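Local coordinates for protein formate dehydrogenase (Staphylococcus aureus, PDB 6TTB) that probably catalyses the NAD-dependent oxidation of formate to carbon dioxide, passing the hydride to its bound nicotinamide cofactor, at residues N143-A148 with G200-E205; G192-G197 with I245-T250; T213-D218 with D234-S239. One frame throughout, in Å; residues are numbered along the deposited sequence.

Contact 1: N143-A148 with G200-E205; sequences NTVSVA and GQLVAE. With NAD (nicotinamide-adenine-dinucleotide), chain C.
Ser146 OG, on the helix turn whose Thr144 and Ala148 meet Leu202 and Val203, is gripped by three groups: Ser326 O, Thr329 OG1 and Arg160 NH2 of the second subunit. The contact itself is apolar. Leu202 CD1 comes in obliquely against Thr144 CB at 3.7 Å and also lies beside the CG2 branch of Val145. One turn on, Ala148 CB fits between Leu202 CB (3.8 Å) and Val203 CG2 (3.6 Å), Ala148 and Val203 being the pair whose CA atoms come nearest across the contact. Helix 198-207 follows the glycine-rich turn of the Rossmann fold and contains Gly200 of its GxGxxG pattern; helix 144-160 enters this domain from strand 135-138 of the other sheet. The axes of the short helix segments approach to 8.8 Å and cross at -52°. Thr144 OG1 sits between its backbone N and carbonyl carbon (chi1 52°) and is tied back to Gly141 O, while CG2 is directed at the cofactor phosphate, 3.8 Å from NAD O1N. The nicotinamide lies beside the same helix: Val147 CG2 packs against NAD C4N at 3.3 Å, the carbon that takes up hydride in NAD chemistry. Asn143 OD1 approaches NAD C5N at 3.1 Å, its ND2 bonded to Gly327 O.

Contact 2: G192-G197 with I245-T250; sequences GIFGFG and IHAPLT. With NAD (nicotinamide-adenine-dinucleotide), chain C.
Backbone pairing joins Phe194 to Ile245 in a parallel bridge, and the strand ends are closed by one hydrogen bond, His246 N to Phe194 O at 2.8 Å. Beyond it the two chains remain close, and Gly195, at a positive phi of 103°, turns the first one past His246 and Ala247. A side chain at this glycine would run into His246 O and into the carbonyl of the residue before it.

Apolar contacts gather round the Phe194 ring. With CG anti to the backbone N (chi1 -179°), the ring lies on the same sheet face as Ile245, whose CG2 branch touches CD2 at the ring edge, 4.0 Å away. Ala247 CB approaches obliquely, 3.4 Å from Phe194 CE2. Over one ring face lies the adenine, its C2A displaced toward the rim. Phe233 meets the same ring from elsewhere in the chain. On the other side of the sheet His246 CD2 brushes Ile193 CG2 at 4.2 Å, and His246 NE2 is held by Thr244 OG1, which helps to set the rotation of the imidazole.

Water and cofactor form the polar group. A water takes a weak bond from Gly197 N and lies within donating distance of His246 O and of the cofactor phosphate, 2.6 Å from NAD O2N; its protons are contested by several acceptors. Gly197 CA approaches NAD O2A at 3.3 Å, and just after the turn Arg198 N and Ile199 N hydrogen-bond the cofactor.

Together, the first strand, the tight glycine turn with Gly195 and Gly197, and the end of the fourth strand make up the dinucleotide-binding crevice of a Rossmann fold, as in other D-2-hydroxyacid dehydrogenases.

Contact 3: T213-D218 with D234-S239; sequences TLQHYD and DELVSS. With NAD (nicotinamide-adenine-dinucleotide), chain C.
The second strand of the Rossmann domain, followed directly by the acid that receives the adenosine ribose, here packs against helix 233-239. Two contacts join strand to helix, one polar and one apolar. Gln215 NE2 donates to Ser239 OG at 3.0 Å, with 152° at the hydrogen and the hydroxyl oxygen lying in the plane of the amide. The glutamine chain runs extended beyond CG, which carries its amide across to the last turn of the helix. Ser239 OG lies between its own backbone N and carbonyl carbon (chi1 58°), a torsion that turns it back along the helix to donate to Glu235 O at 2.8 Å, from well above that carbonyl plane. Glu235 O thus takes both the backbone N and the hydroxyl of Ser239, and the hydroxyl oxygen links helix to strand by giving one bond and receiving another.

The apolar contact belongs to Leu236. Its CD1 methyl lies over the strand backbone, 3.7 Å from both His216 C and Tyr217 N, and reaches Gln215 CB and Tyr217 CB from the same side. Tyr217 then leads away toward the cofactor, presenting its ring edge to the adenine, with CE1 3.6 Å from NAD C2A. Beyond the strand, Asp218 OD2 accepts a hydrogen bond from NAD O3B at 3.1 Å, although the carboxylate is modelled too close to the ribose for its exact position to be sure; OD2 also receives Phe196 N from the glycine turn, while Ile220 N holds OD1.

The axes of the helix and strand segments run at 141° to each other. Leu236 also touches Phe194 of strand 190-194, whereas His216 points from the opposite sheet face and stacks on Phe196; strand 213-217 itself lies between strands 190-194 and 229-230.

How the contacts relate
From the N terminus, segment 143-148 comes first, leading into the long helix 144-160 after the five-stranded sheet. The chain then lays down strand 190-194, where contact 2 opens, before helix 198-207 returns to close contact 1; these two loops therefore cross. Strand 213-217 and helix 233-239 follow, so contact 3 opens and closes entirely between the two halves of contact 2, and lies in series after contact 1. Neighbouring strands link contacts 2 and 3 by backbone bonds such as Ile193 N to Gln215 O, while Ala204 packs on Leu214 between contacts 1 and 3. All three line NAD, from nicotinamide to adenosine.

Contact 1: N143-A148 with G200-E205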
loop_
_atom_site.group_PDB
_atom_site.type_symbol
_atom_site.label_atom_id
_atom_site.label_comp_id
_atom_site.label_asym_id
_atom_site.label_seq_id
_atom_site.Cartn_x
_atom_site.Cartn_y
_atom_site.Cartn_z
ATOM N N ASN A 143 -8.183 1.140 -18.250
ATOM C CA ASN A 143 -7.640 0.703 -16.950
ATOM C C ASN A 143 -6.711 1.761 -16.332
ATOM O O ASN A 143 -5.882 1.499 -15.442
ATOM C CB ASN A 143 -6.977 -0.646 -17.054
ATOM C CG ASN A 143 -5.870 -0.615 -18.081
ATOM O OD1 ASN A 143 -5.280 0.450 -18.347
ATOM N ND2 ASN A 143 -5.540 -1.780 -18.617
ATOM N N THR A 144 -6.928 2.982 -16.720
ATOM C CA THR A 144 -6.166 4.063 -16.158
ATOM C C THR A 144 -6.369 4.091 -14.654
ATOM O O THR A 144 -5.407 4.110 -13.933
ATOM C CB THR A 144 -6.473 5.335 -16.943
ATOM O OG1 THR A 144 -7.899 5.549 -17.031
ATOM C CG2 THR A 144 -5.930 5.216 -18.355
ATOM N N VAL A 145 -7.643 4.043 -14.173
ATOM C CA VAL A 145 -7.891 4.289 -12.750
ATOM C C VAL A 145 -7.266 3.185 -11.928
ATOM O O VAL A 145 -6.681 3.442 -10.842
ATOM C CB VAL A 145 -9.350 4.340 -12.406
ATOM C CG1 VAL A 145 -9.499 4.361 -10.905
ATOM C CG2 VAL A 145 -10.036 5.519 -13.043
ATOM N N SER A 146 -7.474 1.957 -12.418
ATOM C CA SER A 146 -6.929 0.797 -11.761
ATOM C C SER A 146 -5.476 1.032 -11.454
ATOM O O SER A 146 -5.025 0.730 -10.335
ATOM C CB SER A 146 -7.080 -0.418 -12.599
ATOM O OG SER A 146 -6.883 -1.588 -11.827
ATOM N N VAL A 147 -4.732 1.496 -12.471
ATOM C CA VAL A 147 -3.281 1.613 -12.348
ATOM C C VAL A 147 -2.956 2.730 -11.359
ATOM O O VAL A 147 -2.081 2.567 -10.497
ATOM C CB VAL A 147 -2.605 1.770 -13.733
ATOM C CG1 VAL A 147 -1.133 2.012 -13.656
ATOM C CG2 VAL A 147 -2.874 0.558 -14.607
ATOM N N ALA A 148 -3.770 3.764 -11.306
ATOM C CA ALA A 148 -3.477 4.809 -10.342
ATOM C C ALA A 148 -3.580 4.247 -8.956
ATOM O O ALA A 148 -2.664 4.456 -8.125
ATOM C CB ALA A 148 -4.404 5.945 -10.489
ATOM N N GLY A 200 -0.935 9.886 -14.579
ATOM C CA GLY A 200 -0.199 10.722 -13.653
ATOM C C GLY A 200 -1.138 11.596 -12.828
ATOM O O GLY A 200 -0.887 11.838 -11.618
ATOM N N GLN A 201 -2.169 12.129 -13.546
ATOM C CA GLN A 201 -3.145 13.069 -13.014
ATOM C C GLN A 201 -4.140 12.376 -12.062
ATOM O O GLN A 201 -4.531 12.942 -11.027
ATOM C CB GLN A 201 -3.795 13.759 -14.168
ATOM C CG GLN A 201 -3.033 15.026 -14.545
ATOM C CD GLN A 201 -3.536 15.606 -15.844
ATOM O OE1 GLN A 201 -4.751 15.725 -16.047
ATOM N NE2 GLN A 201 -2.633 15.760 -16.804
ATOM N N LEU A 202 -4.505 11.137 -12.401
ATOM C CA LEU A 202 -5.394 10.370 -11.563
ATOM C C LEU A 202 -4.683 10.120 -10.235
ATOM O O LEU A 202 -5.298 10.086 -9.159
ATOM C CB LEU A 202 -5.754 9.054 -12.254
ATOM C CG LEU A 202 -6.775 9.170 -13.385
ATOM C CD1 LEU A 202 -6.748 7.909 -14.306
ATOM C CD2 LEU A 202 -8.125 9.369 -12.820
ATOM N N VAL A 203 -3.363 10.044 -10.297
ATOM C CA VAL A 203 -2.615 9.677 -9.129
ATOM C C VAL A 203 -2.512 10.907 -8.274
ATOM O O VAL A 203 -2.543 10.815 -7.056
ATOM C CB VAL A 203 -1.250 9.173 -9.535
ATOM C CG1 VAL A 203 -0.262 9.317 -8.429
ATOM C CG2 VAL A 203 -1.338 7.750 -10.030
ATOM N N ALA A 204 -2.430 12.076 -8.919
ATOM C CA ALA A 204 -2.309 13.304 -8.132
ATOM C C ALA A 204 -3.577 13.502 -7.325
ATOM O O ALA A 204 -3.508 13.778 -6.138
ATOM C CB ALA A 204 -1.964 14.497 -8.973
ATOM N N GLU A 205 -4.713 13.266 -7.969
ATOM C CA GLU A 205 -5.993 13.537 -7.357
ATOM C C GLU A 205 -6.090 12.711 -6.094
ATOM O O GLU A 205 -6.465 13.222 -5.035
ATOM C CB GLU A 205 -7.133 13.154 -8.301
ATOM C CG GLU A 205 -7.757 14.362 -8.974
ATOM C CD GLU A 205 -8.259 14.036 -10.369
ATOM O OE1 GLU A 205 -8.957 12.978 -10.510
ATOM O OE2 GLU A 205 -7.934 14.811 -11.336
HETATM P PA NAD C . -0.594 9.212 -21.030
HETATM O O1A NAD C . -0.235 9.360 -22.470
HETATM O O2A NAD C . -1.856 9.827 -20.455
HETATM O O5B NAD C . 0.674 9.564 -20.100
HETATM C C5B NAD C . 2.003 9.686 -20.647
HETATM C C4B NAD C . 2.444 11.119 -20.484
HETATM O O4B NAD C . 3.865 11.105 -20.246
HETATM C C3B NAD C . 2.191 12.037 -21.705
HETATM O O3B NAD C . 1.153 13.004 -21.554
HETATM C C2B NAD C . 3.540 12.707 -21.994
HETATM O O2B NAD C . 3.465 14.117 -22.029
HETATM C C1B NAD C . 4.484 12.180 -20.903
HETATM N N9A NAD C . 5.792 11.772 -21.427
HETATM C C8A NAD C . 6.128 11.582 -22.762
HETATM N N7A NAD C . 7.410 11.380 -22.954
HETATM C C5A NAD C . 7.984 11.541 -21.693
HETATM C C6A NAD C . 9.330 11.514 -21.225
HETATM N N6A NAD C . 10.391 11.384 -22.001
HETATM N N1A NAD C . 9.538 11.797 -19.915
HETATM C C2A NAD C . 8.470 11.983 -19.122
HETATM N N3A NAD C . 7.172 11.989 -19.437
HETATM C C4A NAD C . 6.986 11.770 -20.743
HETATM O O3 NAD C . -0.658 7.685 -20.732
HETATM P PN NAD C . -1.274 7.101 -19.422
HETATM O O1N NAD C . -2.665 6.650 -19.781
HETATM O O2N NAD C . -1.094 8.084 -18.301
HETATM O O5D NAD C . -0.302 5.824 -19.200
HETATM C C5D NAD C . 0.868 5.960 -18.337
HETATM C C4D NAD C . 1.727 4.767 -18.574
HETATM O O4D NAD C . 1.227 3.689 -17.746
HETATM C C3D NAD C . 1.685 4.287 -20.044
HETATM O O3D NAD C . 2.918 4.483 -20.721
HETATM C C2D NAD C . 1.241 2.823 -19.962
HETATM O O2D NAD C . 2.048 1.890 -20.667
HETATM C C1D NAD C . 1.247 2.485 -18.482
HETATM N N1N NAD C . 0.048 1.693 -18.165
HETATM C C2N NAD C . 0.194 0.422 -17.529
HETATM C C3N NAD C . -0.942 -0.356 -17.212
HETATM C C7N NAD C . -0.819 -1.560 -16.277
HETATM O O7N NAD C . -1.644 -2.467 -16.371
HETATM N N7N NAD C . 0.170 -1.583 -15.361
HETATM C C4N NAD C . -2.211 0.057 -17.762
HETATM C C5N NAD C . -2.329 1.301 -18.418
HETATM C C6N NAD C . -1.181 2.089 -18.634
#

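Contact 2: G192-G197 with I245-T250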
loop_
_atom_site.group_PDB
_atom_site.type_symbol
_atom_site.label_atom_id
_atom_site.label_comp_id
_atom_site.label_asym_id
_atom_site.label_seq_id
_atom_site.Cartn_x
_atom_site.Cartn_y
_atom_site.Cartn_z
ATOM N N GLY A 192 7.130 12.880 -6.509
ATOM C CA GLY A 192 7.387 13.299 -7.870
ATOM C C GLY A 192 6.687 12.365 -8.825
ATOM O O GLY A 192 6.816 11.139 -8.696
ATOM N N ILE A 193 5.842 12.949 -9.697
ATOM C CA ILE A 193 5.112 12.171 -10.691
ATOM C C ILE A 193 5.809 12.374 -12.019
ATOM O O ILE A 193 5.726 13.445 -12.593
ATOM C CB ILE A 193 3.581 12.548 -10.737
ATOM C CG1 ILE A 193 2.823 12.170 -9.447
ATOM C CG2 ILE A 193 2.884 11.982 -11.957
ATOM C CD1 ILE A 193 2.240 13.374 -8.753
ATOM N N PHE A 194 6.531 11.343 -12.466
ATOM C CA PHE A 194 7.169 11.380 -13.757
ATOM C C PHE A 194 6.164 10.988 -14.824
ATOM O O PHE A 194 5.875 9.823 -14.996
ATOM C CB PHE A 194 8.296 10.389 -13.774
ATOM C CG PHE A 194 9.047 10.351 -15.070
ATOM C CD1 PHE A 194 9.872 11.421 -15.453
ATOM C CD2 PHE A 194 8.967 9.233 -15.896
ATOM C CE1 PHE A 194 10.567 11.372 -16.654
ATOM C CE2 PHE A 194 9.718 9.144 -17.056
ATOM C CZ PHE A 194 10.469 10.234 -17.465
ATOM N N GLY A 195 5.610 11.987 -15.534
ATOM C CA GLY A 195 4.686 11.726 -16.624
ATOM C C GLY A 195 3.269 11.989 -16.194
ATOM O O GLY A 195 2.669 11.220 -15.445
ATOM N N PHE A 196 2.791 13.150 -16.596
ATOM C CA PHE A 196 1.629 13.743 -15.979
ATOM C C PHE A 196 0.539 13.699 -17.015
ATOM O O PHE A 196 -0.008 14.702 -17.363
ATOM C CB PHE A 196 1.972 15.153 -15.465
ATOM C CG PHE A 196 1.070 15.658 -14.369
ATOM C CD1 PHE A 196 0.929 14.953 -13.192
ATOM C CD2 PHE A 196 0.382 16.864 -14.500
ATOM C CE1 PHE A 196 0.068 15.413 -12.193
ATOM C CE2 PHE A 196 -0.468 17.330 -13.505
ATOM C CZ PHE A 196 -0.629 16.597 -12.349
ATOM N N GLY A 197 0.298 12.514 -17.552
ATOM C CA GLY A 197 -0.806 12.279 -18.455
ATOM C C GLY A 197 -2.056 11.900 -17.685
ATOM O O GLY A 197 -2.285 12.409 -16.554
ATOM N N ILE A 245 6.121 6.460 -11.701
ATOM C CA ILE A 245 6.343 6.579 -13.144
ATOM C C ILE A 245 5.031 6.383 -13.862
ATOM O O ILE A 245 4.370 5.348 -13.685
ATOM C CB ILE A 245 7.310 5.484 -13.594
ATOM C CG1 ILE A 245 8.543 5.410 -12.686
ATOM C CG2 ILE A 245 7.612 5.574 -15.061
ATOM C CD1 ILE A 245 9.766 6.106 -13.138
ATOM N N HIS A 246 4.692 7.327 -14.714
ATOM C CA HIS A 246 3.474 7.214 -15.518
ATOM C C HIS A 246 3.758 7.667 -16.923
ATOM O O HIS A 246 2.955 8.382 -17.508
ATOM C CB HIS A 246 2.253 7.938 -14.854
ATOM C CG HIS A 246 2.015 7.405 -13.479
ATOM N ND1 HIS A 246 1.507 6.134 -13.283
ATOM C CD2 HIS A 246 2.515 7.813 -12.265
ATOM C CE1 HIS A 246 1.506 5.876 -11.996
ATOM N NE2 HIS A 246 2.142 6.897 -11.348
ATOM N N ALA A 247 4.940 7.287 -17.412
ATOM C CA ALA A 247 5.429 7.691 -18.718
ATOM C C ALA A 247 5.384 6.485 -19.659
ATOM O O ALA A 247 5.537 5.338 -19.218
ATOM C CB ALA A 247 6.842 8.210 -18.567
ATOM N N PRO A 248 5.188 6.684 -20.989
ATOM C CA PRO A 248 5.141 5.553 -21.934
ATOM C C PRO A 248 6.562 5.042 -22.129
ATOM O O PRO A 248 7.501 5.609 -21.584
ATOM C CB PRO A 248 4.526 6.149 -23.225
ATOM C CG PRO A 248 3.938 7.477 -22.776
ATOM C CD PRO A 248 4.858 7.954 -21.643
ATOM N N LEU A 249 6.707 3.910 -22.797
ATOM C CA LEU A 249 8.043 3.451 -23.143
ATOM C C LEU A 249 8.361 3.951 -24.542
ATOM O O LEU A 249 7.904 3.336 -25.522
ATOM C CB LEU A 249 8.031 1.933 -23.134
ATOM C CG LEU A 249 9.343 1.271 -23.539
ATOM C CD1 LEU A 249 10.548 1.714 -22.649
ATOM C CD2 LEU A 249 9.171 -0.240 -23.536
ATOM N N THR A 250 9.142 5.066 -24.597
ATOM C CA THR A 250 9.554 5.796 -25.796
ATOM C C THR A 250 11.066 5.751 -25.840
ATOM O O THR A 250 11.696 5.279 -24.918
ATOM C CB THR A 250 9.097 7.258 -25.716
ATOM O OG1 THR A 250 9.983 8.053 -24.873
ATOM C CG2 THR A 250 7.675 7.345 -25.226
HETATM P PA NAD C . -0.594 9.212 -21.030
HETATM O O1A NAD C . -0.235 9.360 -22.470
HETATM O O2A NAD C . -1.856 9.827 -20.455
HETATM O O5B NAD C . 0.674 9.564 -20.100
HETATM C C5B NAD C . 2.003 9.686 -20.647
HETATM C C4B NAD C . 2.444 11.119 -20.484
HETATM O O4B NAD C . 3.865 11.105 -20.246
HETATM C C3B NAD C . 2.191 12.037 -21.705
HETATM O O3B NAD C . 1.153 13.004 -21.554
HETATM C C2B NAD C . 3.540 12.707 -21.994
HETATM O O2B NAD C . 3.465 14.117 -22.029
HETATM C C1B NAD C . 4.484 12.180 -20.903
HETATM N N9A NAD C . 5.792 11.772 -21.427
HETATM C C8A NAD C . 6.128 11.582 -22.762
HETATM N N7A NAD C . 7.410 11.380 -22.954
HETATM C C5A NAD C . 7.984 11.541 -21.693
HETATM C C6A NAD C . 9.330 11.514 -21.225
HETATM N N6A NAD C . 10.391 11.384 -22.001
HETATM N N1A NAD C . 9.538 11.797 -19.915
HETATM C C2A NAD C . 8.470 11.983 -19.122
HETATM N N3A NAD C . 7.172 11.989 -19.437
HETATM C C4A NAD C . 6.986 11.770 -20.743
HETATM O O3 NAD C . -0.658 7.685 -20.732
HETATM P PN NAD C . -1.274 7.101 -19.422
HETATM O O1N NAD C . -2.665 6.650 -19.781
HETATM O O2N NAD C . -1.094 8.084 -18.301
HETATM O O5D NAD C . -0.302 5.824 -19.200
HETATM C C5D NAD C . 0.868 5.960 -18.337
HETATM C C4D NAD C . 1.727 4.767 -18.574
HETATM O O4D NAD C . 1.227 3.689 -17.746
HETATM C C3D NAD C . 1.685 4.287 -20.044
HETATM O O3D NAD C . 2.918 4.483 -20.721
HETATM C C2D NAD C . 1.241 2.823 -19.962
HETATM O O2D NAD C . 2.048 1.890 -20.667
HETATM C C1D NAD C . 1.247 2.485 -18.482
HETATM N N1N NAD C . 0.048 1.693 -18.165
HETATM C C2N NAD C . 0.194 0.422 -17.529
HETATM C C3N NAD C . -0.942 -0.356 -17.212
HETATM C C7N NAD C . -0.819 -1.560 -16.277
HETATM O O7N NAD C . -1.644 -2.467 -16.371
HETATM N N7N NAD C . 0.170 -1.583 -15.361
HETATM C C4N NAD C . -2.211 0.057 -17.762
HETATM C C5N NAD C . -2.329 1.301 -18.418
HETATM C C6N NAD C . -1.181 2.089 -18.634
HETATM O O HOH W 1 0.440 9.692 -17.016
#

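Contact 3: T213-D218 with D234-S239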
loop_
_atom_site.group_PDB
_atom_site.type_symbol
_atom_site.label_atom_id
_atom_site.label_comp_id
_atom_site.label_asym_id
_atom_site.label_seq_id
_atom_site.Cartn_x
_atom_site.Cartn_y
_atom_site.Cartn_z
ATOM N N THR A 213 3.454 17.114 -0.588
ATOM C CA THR A 213 3.747 17.971 -1.713
ATOM C C THR A 213 3.922 17.144 -2.993
ATOM O O THR A 213 4.710 16.199 -3.005
ATOM C CB THR A 213 4.976 18.824 -1.442
ATOM O OG1 THR A 213 4.529 19.727 -0.443
ATOM C CG2 THR A 213 5.398 19.604 -2.660
ATOM N N LEU A 214 3.151 17.496 -4.037
ATOM C CA LEU A 214 3.261 16.894 -5.344
ATOM C C LEU A 214 4.113 17.775 -6.241
ATOM O O LEU A 214 3.821 18.966 -6.401
ATOM C CB LEU A 214 1.856 16.796 -5.926
ATOM C CG LEU A 214 0.943 15.895 -5.131
ATOM C CD1 LEU A 214 -0.187 15.390 -5.986
ATOM C CD2 LEU A 214 1.751 14.724 -4.602
ATOM N N GLN A 215 5.082 17.148 -6.927
ATOM C CA GLN A 215 5.705 17.695 -8.124
ATOM C C GLN A 215 5.505 16.710 -9.289
ATOM O O GLN A 215 5.482 15.518 -9.100
ATOM C CB GLN A 215 7.213 17.656 -7.965
ATOM C CG GLN A 215 7.783 18.482 -6.848
ATOM C CD GLN A 215 9.245 18.172 -6.631
ATOM O OE1 GLN A 215 9.663 17.043 -6.726
ATOM N NE2 GLN A 215 10.004 19.163 -6.199
ATOM N N HIS A 216 5.461 17.225 -10.503
ATOM C CA HIS A 216 5.477 16.410 -11.683
ATOM C C HIS A 216 6.415 16.979 -12.715
ATOM O O HIS A 216 6.721 18.169 -12.700
ATOM C CB HIS A 216 4.125 16.349 -12.282
ATOM C CG HIS A 216 3.685 17.648 -12.831
ATOM N ND1 HIS A 216 3.256 18.672 -12.020
ATOM C CD2 HIS A 216 3.486 18.046 -14.108
ATOM C CE1 HIS A 216 2.851 19.664 -12.775
ATOM N NE2 HIS A 216 2.944 19.286 -14.060
ATOM N N TYR A 217 6.886 16.079 -13.591
ATOM C CA TYR A 217 7.519 16.412 -14.866
ATOM C C TYR A 217 6.792 15.688 -15.995
ATOM O O TYR A 217 6.460 14.503 -15.889
ATOM C CB TYR A 217 8.998 15.976 -14.870
ATOM C CG TYR A 217 9.603 16.089 -16.227
ATOM C CD1 TYR A 217 9.244 15.178 -17.207
ATOM C CD2 TYR A 217 10.382 17.199 -16.589
ATOM C CE1 TYR A 217 9.643 15.343 -18.519
ATOM C CE2 TYR A 217 10.827 17.363 -17.897
ATOM C CZ TYR A 217 10.427 16.439 -18.864
ATOM O OH TYR A 217 10.872 16.485 -20.143
ATOM N N ASP A 218 6.544 16.408 -17.072
ATOM C CA ASP A 218 6.022 15.836 -18.309
ATOM C C ASP A 218 6.623 16.703 -19.387
ATOM O O ASP A 218 6.898 17.867 -19.111
ATOM C CB ASP A 218 4.491 15.904 -18.314
ATOM C CG ASP A 218 3.817 15.306 -19.538
ATOM O OD1 ASP A 218 4.261 15.657 -20.657
ATOM O OD2 ASP A 218 2.817 14.470 -19.376
ATOM N N ASP A 234 15.641 16.902 -13.772
ATOM C CA ASP A 234 16.746 16.963 -12.847
ATOM C C ASP A 234 16.122 17.009 -11.464
ATOM O O ASP A 234 16.481 16.258 -10.563
ATOM C CB ASP A 234 17.647 18.175 -13.136
ATOM N N GLU A 235 15.177 17.927 -11.317
ATOM C CA GLU A 235 14.760 18.379 -10.021
ATOM C C GLU A 235 13.859 17.291 -9.428
ATOM O O GLU A 235 14.026 16.898 -8.282
ATOM C CB GLU A 235 14.047 19.705 -10.233
ATOM C CG GLU A 235 13.325 20.233 -9.007
ATOM C CD GLU A 235 14.243 20.562 -7.858
ATOM O OE1 GLU A 235 15.472 20.252 -7.994
ATOM O OE2 GLU A 235 13.732 21.089 -6.799
ATOM N N LEU A 236 12.947 16.758 -10.250
ATOM C CA LEU A 236 12.119 15.679 -9.767
ATOM C C LEU A 236 13.015 14.616 -9.139
ATOM O O LEU A 236 12.743 14.151 -8.041
ATOM C CB LEU A 236 11.342 15.077 -10.925
ATOM C CG LEU A 236 10.124 14.276 -10.530
ATOM C CD1 LEU A 236 8.889 15.158 -10.678
ATOM C CD2 LEU A 236 9.995 13.083 -11.427
ATOM N N VAL A 237 14.074 14.252 -9.851
ATOM C CA VAL A 237 14.914 13.131 -9.455
ATOM C C VAL A 237 15.531 13.428 -8.113
ATOM O O VAL A 237 15.665 12.521 -7.283
ATOM C CB VAL A 237 16.029 12.849 -10.473
ATOM C CG1 VAL A 237 17.170 12.037 -9.883
ATOM C CG2 VAL A 237 15.495 12.248 -11.722
ATOM N N SER A 238 15.955 14.666 -7.915
ATOM C CA SER A 238 16.804 14.906 -6.743
ATOM C C SER A 238 16.009 15.357 -5.530
ATOM O O SER A 238 16.480 15.171 -4.430
ATOM C CB SER A 238 17.945 15.829 -7.020
ATOM O OG SER A 238 17.479 16.971 -7.671
ATOM N N SER A 239 14.803 15.909 -5.728
ATOM C CA SER A 239 14.075 16.499 -4.600
ATOM C C SER A 239 12.958 15.574 -4.085
ATOM O O SER A 239 12.456 15.804 -2.961
ATOM C CB SER A 239 13.553 17.898 -4.887
ATOM O OG SER A 239 12.677 17.896 -6.041
HETATM P PA NAD C . -0.594 9.212 -21.030
HETATM O O1A NAD C . -0.235 9.360 -22.470
HETATM O O2A NAD C . -1.856 9.827 -20.455
HETATM O O5B NAD C . 0.674 9.564 -20.100
HETATM C C5B NAD C . 2.003 9.686 -20.647
HETATM C C4B NAD C . 2.444 11.119 -20.484
HETATM O O4B NAD C . 3.865 11.105 -20.246
HETATM C C3B NAD C . 2.191 12.037 -21.705
HETATM O O3B NAD C . 1.153 13.004 -21.554
HETATM C C2B NAD C . 3.540 12.707 -21.994
HETATM O O2B NAD C . 3.465 14.117 -22.029
HETATM C C1B NAD C . 4.484 12.180 -20.903
HETATM N N9A NAD C . 5.792 11.772 -21.427
HETATM C C8A NAD C . 6.128 11.582 -22.762
HETATM N N7A NAD C . 7.410 11.380 -22.954
HETATM C C5A NAD C . 7.984 11.541 -21.693
HETATM C C6A NAD C . 9.330 11.514 -21.225
HETATM N N6A NAD C . 10.391 11.384 -22.001
HETATM N N1A NAD C . 9.538 11.797 -19.915
HETATM C C2A NAD C . 8.470 11.983 -19.122
HETATM N N3A NAD C . 7.172 11.989 -19.437
HETATM C C4A NAD C . 6.986 11.770 -20.743
HETATM O O3 NAD C . -0.658 7.685 -20.732
HETATM P PN NAD C . -1.274 7.101 -19.422
HETATM O O1N NAD C . -2.665 6.650 -19.781
HETATM O O2N NAD C . -1.094 8.084 -18.301
HETATM O O5D NAD C . -0.302 5.824 -19.200
HETATM C C5D NAD C . 0.868 5.960 -18.337
HETATM C C4D NAD C . 1.727 4.767 -18.574
HETATM O O4D NAD C . 1.227 3.689 -17.746
HETATM C C3D NAD C . 1.685 4.287 -20.044
HETATM O O3D NAD C . 2.918 4.483 -20.721
HETATM C C2D NAD C . 1.241 2.823 -19.962
HETATM O O2D NAD C . 2.048 1.890 -20.667
HETATM C C1D NAD C . 1.247 2.485 -18.482
HETATM N N1N NAD C . 0.048 1.693 -18.165
HETATM C C2N NAD C . 0.194 0.422 -17.529
HETATM C C3N NAD C . -0.942 -0.356 -17.212
HETATM C C7N NAD C . -0.819 -1.560 -16.277
HETATM O O7N NAD C . -1.644 -2.467 -16.371
HETATM N N7N NAD C . 0.170 -1.583 -15.361
HETATM C C4N NAD C . -2.211 0.057 -17.762
HETATM C C5N NAD C . -2.329 1.301 -18.418
HETATM C C6N NAD C . -1.181 2.089 -18.634
#